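Local coordinates for protein D-glucosaminate-6-phosphate ammonia lyase (Salmonella typhimurium, PDB 7LCE) that belongs to the selenium transferase family of the pyridoxal-phosphate-dependent aminotransferase superfamily and carries its cofactor covalently bound, at residues A83-G88 / A94-S99; R110-D115 / K167-I172; V132-S137 / E146-E151. All blocks are in the same frame, centred on the assembly; numbering follows the deposited sequence.

In the fold
All three contacts belong to an alpha/beta domain built round a seven-stranded mixed sheet. Contact 1 lies on the way from helix 73-86 to strand 105-109. Contacts 2 and 3 gather near the end of that strand and its outer neighbour, strand 130-134, with centres about 12 Å apart; the centre of contact 1 lies about 26 Å from that of contact 2 and about 21 Å from that of contact 3. Contact 3 is nested in the loop that contact 2 closes, and Arg110 NH1 bonds to Gly135 O at 2.6 Å. Both adjoin the same neighbouring subunit. Side chains of Thr86, Ala148 and His112 lie about 9, 11 and 12 Å from a calcium ion, too far to coordinate it. Lys213, carrying pyridoxal phosphate, falls between strands 206-210 and 221-225 of the same sheet.

Contact 1 of 3, residues A83-G88 / A94-S99; sequences AAITHG and ALMPDS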
loop_
_atom_site.group_PDB
_atom_site.type_symbol
_atom_site.label_atom_id
_atom_site.label_comp_id
_atom_site.label_asym_id
_atom_site.label_seq_id
_atom_site.Cartn_x
_atom_site.Cartn_y
_atom_site.Cartn_z
ATOM N N ALA A 83 -9.383 -15.860 -24.990
ATOM C CA ALA A 83 -9.466 -17.312 -24.877
ATOM C C ALA A 83 -8.298 -17.869 -24.071
ATOM O O ALA A 83 -8.470 -18.802 -23.277
ATOM C CB ALA A 83 -9.515 -17.944 -26.268
ATOM N N ALA A 84 -7.098 -17.319 -24.271
ATOM C CA ALA A 84 -5.934 -17.811 -23.541
ATOM C C ALA A 84 -5.979 -17.414 -22.072
ATOM O O ALA A 84 -5.443 -18.134 -21.220
ATOM C CB ALA A 84 -4.647 -17.297 -24.187
ATOM N N ILE A 85 -6.606 -16.287 -21.755
ATOM C CA ILE A 85 -6.663 -15.820 -20.374
ATOM C C ILE A 85 -7.819 -16.459 -19.617
ATOM O O ILE A 85 -7.656 -16.883 -18.469
ATOM C CB ILE A 85 -6.750 -14.282 -20.345
ATOM C CG1 ILE A 85 -5.488 -13.673 -20.956
ATOM C CG2 ILE A 85 -6.947 -13.783 -18.923
ATOM C CD1 ILE A 85 -5.475 -12.165 -20.953
ATOM N N THR A 86 -8.990 -16.557 -20.248
ATOM C CA THR A 86 -10.172 -17.073 -19.568
ATOM C C THR A 86 -10.258 -18.591 -19.588
ATOM O O THR A 86 -10.966 -19.162 -18.751
ATOM C CB THR A 86 -11.443 -16.502 -20.201
ATOM O OG1 THR A 86 -11.509 -16.895 -21.579
ATOM C CG2 THR A 86 -11.455 -14.986 -20.108
ATOM N N HIS A 87 -9.571 -19.250 -20.522
ATOM C CA HIS A 87 -9.702 -20.690 -20.755
ATOM C C HIS A 87 -11.143 -21.092 -21.047
ATOM O O HIS A 87 -11.498 -22.268 -20.920
ATOM C CB HIS A 87 -9.163 -21.508 -19.573
ATOM C CG HIS A 87 -7.677 -21.437 -19.413
ATOM N ND1 HIS A 87 -7.041 -20.350 -18.851
ATOM C CD2 HIS A 87 -6.702 -22.314 -19.744
ATOM C CE1 HIS A 87 -5.737 -20.563 -18.845
ATOM N NE2 HIS A 87 -5.505 -21.748 -19.380
ATOM N N GLY A 88 -11.980 -20.135 -21.440
ATOM C CA GLY A 88 -13.384 -20.389 -21.662
ATOM C C GLY A 88 -14.246 -20.338 -20.419
ATOM O O GLY A 88 -15.466 -20.511 -20.530
ATOM N N ALA A 94 -16.954 -12.951 -18.354
ATOM C CA ALA A 94 -17.707 -11.757 -17.988
ATOM C C ALA A 94 -16.820 -10.646 -17.441
ATOM O O ALA A 94 -17.223 -9.479 -17.476
ATOM C CB ALA A 94 -18.786 -12.114 -16.966
ATOM N N LEU A 95 -15.630 -10.976 -16.935
ATOM C CA LEU A 95 -14.740 -9.955 -16.391
ATOM C C LEU A 95 -13.932 -9.227 -17.456
ATOM O O LEU A 95 -13.476 -8.107 -17.199
ATOM C CB LEU A 95 -13.777 -10.560 -15.367
ATOM C CG LEU A 95 -14.211 -10.611 -13.901
ATOM C CD1 LEU A 95 -15.458 -11.455 -13.703
ATOM C CD2 LEU A 95 -13.064 -11.127 -13.045
ATOM N N MET A 96 -13.736 -9.828 -18.625
ATOM C CA MET A 96 -12.876 -9.220 -19.629
ATOM C C MET A 96 -13.429 -7.856 -20.034
ATOM O O MET A 96 -14.650 -7.685 -20.137
ATOM C CB MET A 96 -12.759 -10.128 -20.853
ATOM C CG MET A 96 -12.147 -11.495 -20.573
ATOM S SD MET A 96 -10.418 -11.447 -20.057
ATOM C CE MET A 96 -10.577 -11.585 -18.276
ATOM N N PRO A 97 -12.562 -6.862 -20.281
ATOM C CA PRO A 97 -11.106 -7.025 -20.283
ATOM C C PRO A 97 -10.417 -6.720 -18.954
ATOM O O PRO A 97 -9.231 -6.391 -18.967
ATOM C CB PRO A 97 -10.654 -6.025 -21.353
ATOM C CG PRO A 97 -11.796 -5.013 -21.470
ATOM C CD PRO A 97 -12.943 -5.481 -20.607
ATOM N N ASP A 98 -11.126 -6.842 -17.832
ATOM C CA ASP A 98 -10.518 -6.637 -16.516
ATOM C C ASP A 98 -9.952 -7.978 -16.071
ATOM O O ASP A 98 -10.598 -8.748 -15.359
ATOM C CB ASP A 98 -11.531 -6.087 -15.517
ATOM C CG ASP A 98 -10.934 -5.866 -14.129
ATOM O OD1 ASP A 98 -9.699 -5.978 -13.977
ATOM O OD2 ASP A 98 -11.702 -5.576 -13.187
ATOM N N SER A 99 -8.716 -8.249 -16.485
ATOM C CA SER A 99 -8.045 -9.508 -16.168
ATOM C C SER A 99 -7.221 -9.415 -14.896
ATOM O O SER A 99 -6.136 -9.996 -14.811
ATOM C CB SER A 99 -7.166 -9.925 -17.340
ATOM O OG SER A 99 -6.145 -8.965 -17.554
#
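Met96 folds back against Ile85 and Thr86 where helix 73-86 ends, in the large domain of the aminotransferase-type fold, on the path that leads from this helix to strand 105-109. Bends at chi2 (-65°) and chi3 (99°) wrap CG, SD and CE of Met96 round the Thr86 methyl. Beside it, Ile85 places CG2 anti to the backbone N, and this branch meets both Met96 CE at 4.3 Å and Ser99 CB at 4.2 Å. The contact is buried and held by van der Waals packing, with no hydrogen bond crossing between the segments.

The threonine divides its two branches between different tasks. Its hydroxyl turns back to the helix end, bonding to Ala82 O and Gln236 NE2 and accepting from Gly88 N in an ST turn. His87 has left the helix with positive phi. On the other segment, a cis peptide between Met96 and Pro97 redirects the chain, and Ser99 OG is bonded to Gly128 O. Arg125 of a neighbouring subunit donates to Met96 O. The methyl Thr86 CG2 rests 3.6 Å from Met96 CG and 3.7 Å from Met96 SD.

Contact 2 of 3, residues R110-D115 / K167-I172; sequences RGHNVD and KGMLSI
Met169 sets CG beside its own backbone N (chi1 -59°) and bends again at chi2 (-65°), a doubled-back course that lays the sulfur on the main chain of Gly111. The backbone itself points Met169 CB at the neighbouring segment, near the His112 ring. SD is 3.7 Å from Gly111 CA and 4.0 Å from Gly111 N, so the methionine meets bare backbone, which the lack of a side chain at Gly111 makes accessible. With the imidazole the meeting is looser: Met169 CB approaches His112 NE2 to 4.3 Å, and SD stands 5.3 Å from the ring centroid, 45° off the normal, an oblique Met-aromatic contact.

No hydrogen bond links the two segments. Residues 110-112 form a short 3-10 turn, with Asn113 N bonded to Arg110 O at 3.2 Å, and the His112 ring has a second aromatic neighbour in Tyr158, edge-to-face. In the second segment Ser171 is the N-cap of helix 172-181, while its own N donates to Asp174 OD2.

The contact thus joins two loops that leave adjacent parallel strands, 105-109 and 153-159, at the strand-to-helix turns of the seven-stranded sheet.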
loop_
_atom_site.group_PDB
_atom_site.type_symbol
_atom_site.label_atom_id
_atom_site.label_comp_id
_atom_site.label_asym_id
_atom_site.label_seq_id
_atom_site.Cartn_x
_atom_site.Cartn_y
_atom_site.Cartn_z
ATOM N N ARG A 110 9.574 -7.618 -29.433
ATOM C CA ARG A 110 9.492 -6.168 -29.586
ATOM C C ARG A 110 9.484 -5.777 -31.058
ATOM O O ARG A 110 8.793 -4.834 -31.458
ATOM C CB ARG A 110 10.650 -5.490 -28.853
ATOM C CG ARG A 110 10.775 -4.000 -29.143
ATOM C CD ARG A 110 11.782 -3.323 -28.229
ATOM N NE ARG A 110 11.192 -2.972 -26.943
ATOM C CZ ARG A 110 11.364 -3.667 -25.827
ATOM N NH1 ARG A 110 12.120 -4.750 -25.796
ATOM N NH2 ARG A 110 10.763 -3.261 -24.712
ATOM N N GLY A 111 10.230 -6.507 -31.887
ATOM C CA GLY A 111 10.204 -6.265 -33.315
ATOM C C GLY A 111 8.875 -6.562 -33.976
ATOM O O GLY A 111 8.688 -6.195 -35.140
ATOM N N HIS A 112 7.956 -7.223 -33.271
ATOM C CA HIS A 112 6.636 -7.525 -33.805
ATOM C C HIS A 112 5.548 -6.588 -33.300
ATOM O O HIS A 112 4.407 -6.688 -33.761
ATOM C CB HIS A 112 6.253 -8.970 -33.474
ATOM C CG HIS A 112 7.007 -9.986 -34.270
ATOM N ND1 HIS A 112 6.731 -11.334 -34.211
ATOM C CD2 HIS A 112 8.029 -9.849 -35.147
ATOM C CE1 HIS A 112 7.549 -11.984 -35.020
ATOM N NE2 HIS A 112 8.347 -11.106 -35.599
ATOM N N ASN A 113 5.867 -5.684 -32.375
ATOM C CA ASN A 113 4.880 -4.721 -31.906
ATOM C C ASN A 113 4.672 -3.673 -32.989
ATOM O O ASN A 113 5.368 -2.651 -33.016
ATOM C CB ASN A 113 5.333 -4.071 -30.598
ATOM C CG ASN A 113 4.223 -3.306 -29.913
ATOM O OD1 ASN A 113 3.290 -2.829 -30.559
ATOM N ND2 ASN A 113 4.319 -3.183 -28.595
ATOM N N VAL A 114 3.707 -3.909 -33.875
ATOM C CA VAL A 114 3.568 -3.125 -35.092
ATOM C C VAL A 114 2.244 -2.374 -35.090
ATOM O O VAL A 114 1.294 -2.722 -34.382
ATOM C CB VAL A 114 3.680 -4.007 -36.349
ATOM C CG1 VAL A 114 5.078 -4.593 -36.454
ATOM C CG2 VAL A 114 2.633 -5.111 -36.308
ATOM N N ASP A 115 2.201 -1.322 -35.905
ATOM C CA ASP A 115 1.020 -0.494 -36.109
ATOM C C ASP A 115 0.528 -0.727 -37.533
ATOM O O ASP A 115 1.240 -0.419 -38.496
ATOM C CB ASP A 115 1.346 0.983 -35.880
ATOM C CG ASP A 115 0.103 1.857 -35.761
ATOM O OD1 ASP A 115 -0.806 1.733 -36.607
ATOM O OD2 ASP A 115 0.048 2.689 -34.829
ATOM N N LYS A 167 14.799 -9.183 -40.284
ATOM C CA LYS A 167 15.997 -9.858 -39.806
ATOM C C LYS A 167 16.237 -9.586 -38.326
ATOM O O LYS A 167 15.838 -8.552 -37.784
ATOM C CB LYS A 167 17.221 -9.440 -40.625
ATOM C CG LYS A 167 17.252 -10.033 -42.026
ATOM C CD LYS A 167 18.553 -9.706 -42.741
ATOM C CE LYS A 167 18.548 -10.237 -44.167
ATOM N NZ LYS A 167 19.847 -9.993 -44.856
ATOM N N GLY A 168 16.889 -10.547 -37.672
ATOM C CA GLY A 168 17.226 -10.455 -36.268
ATOM C C GLY A 168 16.184 -11.000 -35.320
ATOM O O GLY A 168 16.439 -11.050 -34.109
ATOM N N MET A 169 15.029 -11.418 -35.823
ATOM C CA MET A 169 13.944 -11.920 -34.998
ATOM C C MET A 169 13.974 -13.443 -34.949
ATOM O O MET A 169 14.603 -14.104 -35.779
ATOM C CB MET A 169 12.592 -11.435 -35.526
ATOM C CG MET A 169 12.458 -9.922 -35.579
ATOM S SD MET A 169 12.503 -9.138 -33.956
ATOM C CE MET A 169 14.162 -8.462 -33.945
ATOM N N LEU A 170 13.281 -13.994 -33.955
ATOM C CA LEU A 170 13.202 -15.436 -33.796
ATOM C C LEU A 170 12.285 -16.043 -34.855
ATOM O O LEU A 170 11.416 -15.378 -35.424
ATOM C CB LEU A 170 12.699 -15.789 -32.398
ATOM C CG LEU A 170 13.605 -15.375 -31.240
ATOM C CD1 LEU A 170 12.908 -15.585 -29.908
ATOM C CD2 LEU A 170 14.905 -16.156 -31.291
ATOM N N SER A 171 12.491 -17.331 -35.111
ATOM C CA SER A 171 11.681 -18.042 -36.085
ATOM C C SER A 171 10.388 -18.536 -35.449
ATOM O O SER A 171 10.249 -18.595 -34.226
ATOM C CB SER A 171 12.457 -19.222 -36.666
ATOM O OG SER A 171 12.694 -20.199 -35.668
ATOM N N ILE A 172 9.430 -18.895 -36.308
ATOM C CA ILE A 172 8.173 -19.460 -35.822
ATOM C C ILE A 172 8.425 -20.766 -35.081
ATOM O O ILE A 172 7.687 -21.114 -34.151
ATOM C CB ILE A 172 7.184 -19.646 -36.990
ATOM C CG1 ILE A 172 5.865 -20.248 -36.496
ATOM C CG2 ILE A 172 7.800 -20.501 -38.091
ATOM C CD1 ILE A 172 5.144 -19.387 -35.482
#

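Contact 3 of 3, residues V132-S137 / E146-E151; sequences VEVGSS and ESAINE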
loop_
_atom_site.group_PDB
_atom_site.type_symbol
_atom_site.label_atom_id
_atom_site.label_comp_id
_atom_site.label_asym_id
_atom_site.label_seq_id
_atom_site.Cartn_x
_atom_site.Cartn_y
_atom_site.Cartn_z
ATOM N N VAL A 132 4.274 -8.287 -22.878
ATOM C CA VAL A 132 5.657 -8.445 -22.440
ATOM C C VAL A 132 6.515 -8.538 -23.695
ATOM O O VAL A 132 6.410 -9.511 -24.454
ATOM C CB VAL A 132 5.844 -9.684 -21.555
ATOM C CG1 VAL A 132 7.323 -9.961 -21.337
ATOM C CG2 VAL A 132 5.127 -9.505 -20.227
ATOM N N GLU A 133 7.375 -7.543 -23.906
ATOM C CA GLU A 133 8.184 -7.466 -25.115
ATOM C C GLU A 133 9.515 -8.179 -24.918
ATOM O O GLU A 133 10.155 -8.051 -23.871
ATOM C CB GLU A 133 8.430 -6.011 -25.514
ATOM C CG GLU A 133 7.222 -5.323 -26.125
ATOM C CD GLU A 133 7.443 -3.839 -26.323
ATOM O OE1 GLU A 133 7.783 -3.151 -25.337
ATOM O OE2 GLU A 133 7.279 -3.359 -27.466
ATOM N N VAL A 134 9.929 -8.924 -25.939
ATOM C CA VAL A 134 11.124 -9.757 -25.890
ATOM C C VAL A 134 12.158 -9.192 -26.853
ATOM O O VAL A 134 11.826 -8.820 -27.986
ATOM C CB VAL A 134 10.797 -11.220 -26.229
ATOM C CG1 VAL A 134 12.072 -12.025 -26.425
ATOM C CG2 VAL A 134 9.956 -11.826 -25.130
ATOM N N GLY A 135 13.403 -9.098 -26.390
ATOM C CA GLY A 135 14.494 -8.688 -27.246
ATOM C C GLY A 135 14.452 -7.206 -27.572
ATOM O O GLY A 135 13.670 -6.428 -27.024
ATOM N N SER A 136 15.327 -6.825 -28.496
ATOM C CA SER A 136 15.400 -5.463 -28.990
ATOM C C SER A 136 14.710 -5.378 -30.349
ATOM O O SER A 136 14.256 -6.378 -30.910
ATOM C CB SER A 136 16.855 -5.001 -29.072
ATOM O OG SER A 136 17.467 -5.030 -27.793
ATOM N N SER A 137 14.618 -4.157 -30.880
ATOM C CA SER A 137 13.966 -3.960 -32.169
ATOM C C SER A 137 14.766 -4.551 -33.322
ATOM O O SER A 137 14.197 -4.810 -34.387
ATOM C CB SER A 137 13.730 -2.472 -32.419
ATOM O OG SER A 137 14.951 -1.756 -32.377
ATOM N N GLU A 146 12.694 -17.172 -23.491
ATOM C CA GLU A 146 12.424 -18.092 -22.394
ATOM C C GLU A 146 12.361 -17.373 -21.052
ATOM O O GLU A 146 11.618 -17.797 -20.159
ATOM C CB GLU A 146 13.481 -19.192 -22.372
ATOM C CG GLU A 146 13.502 -20.031 -23.639
ATOM C CD GLU A 146 14.602 -21.073 -23.639
ATOM O OE1 GLU A 146 15.649 -20.838 -22.997
ATOM O OE2 GLU A 146 14.418 -22.131 -24.281
ATOM N N SER A 147 13.112 -16.282 -20.889
ATOM C CA SER A 147 13.097 -15.570 -19.615
ATOM C C SER A 147 11.789 -14.825 -19.396
ATOM O O SER A 147 11.400 -14.591 -18.246
ATOM C CB SER A 147 14.274 -14.599 -19.536
ATOM O OG SER A 147 15.504 -15.291 -19.658
ATOM N N ALA A 148 11.092 -14.455 -20.474
ATOM C CA ALA A 148 9.841 -13.716 -20.336
ATOM C C ALA A 148 8.700 -14.587 -19.827
ATOM O O ALA A 148 7.690 -14.050 -19.359
ATOM C CB ALA A 148 9.451 -13.084 -21.674
ATOM N N ILE A 149 8.834 -15.905 -19.910
ATOM C CA ILE A 149 7.785 -16.811 -19.462
ATOM C C ILE A 149 7.837 -16.927 -17.945
ATOM O O ILE A 149 8.893 -17.209 -17.367
ATOM C CB ILE A 149 7.941 -18.190 -20.123
ATOM C CG1 ILE A 149 8.011 -18.051 -21.644
ATOM C CG2 ILE A 149 6.799 -19.106 -19.716
ATOM C CD1 ILE A 149 6.761 -17.460 -22.251
ATOM N N ASN A 150 6.695 -16.717 -17.298
ATOM C CA ASN A 150 6.563 -16.935 -15.863
ATOM C C ASN A 150 5.120 -17.337 -15.579
ATOM O O ASN A 150 4.322 -17.536 -16.501
ATOM C CB ASN A 150 7.006 -15.694 -15.076
ATOM C CG ASN A 150 6.216 -14.458 -15.440
ATOM O OD1 ASN A 150 5.085 -14.278 -14.995
ATOM N ND2 ASN A 150 6.813 -13.593 -16.251
ATOM N N GLU A 151 4.781 -17.464 -14.293
ATOM C CA GLU A 151 3.463 -17.963 -13.915
ATOM C C GLU A 151 2.339 -17.004 -14.288
ATOM O O GLU A 151 1.172 -17.412 -14.290
ATOM C CB GLU A 151 3.416 -18.255 -12.413
ATOM C CG GLU A 151 3.501 -17.019 -11.528
ATOM C CD GLU A 151 4.921 -16.514 -11.347
ATOM O OE1 GLU A 151 5.858 -17.162 -11.863
ATOM O OE2 GLU A 151 5.098 -15.466 -10.691
#
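Ala148 presents its methyl to two valines of strand 130-134, and this apolar meeting is all that joins the segments directly. CB of Ala148 lies 3.8 Å from Val132 CG1 and 3.7 Å from Val134 CG2. The valines stand two residues apart on one face of the strand, so the methyl touches both. They share nearly the same torsion, with CG1 anti to the backbone N (chi1 169° and 170°), yet offer different branches: Val132 reaches with that anti methyl, Val134 with the one beside its N. The same three side chains also pack on Val107 of strand 105-109.

No hydrogen bond crosses between the segments; strand 130-134 is paired instead with strand 105-109, Val132 and Val134 both bonding to Met108 through the backbone. In 146-151 a weak bond runs from Ile149 N to Glu146 O, 3.4 Å.

Glu133, between the two valines, points away from Ala148. Its OE1 forms a salt bridge with Arg110, and its OE2 bonds to Asn113 and makes a salt bridge with Arg110 of a neighbouring subunit, whose own Glu133 is also close; the arginines would be expected to offset the like charges.

Ala148 meets the valines from the connection near the C-terminal part of helix 142-147. Strand 130-134, this helix and strand 153-159 form a beta-alpha-beta crossover that passes over strand 105-109, the connection typical of parallel alpha/beta sheets.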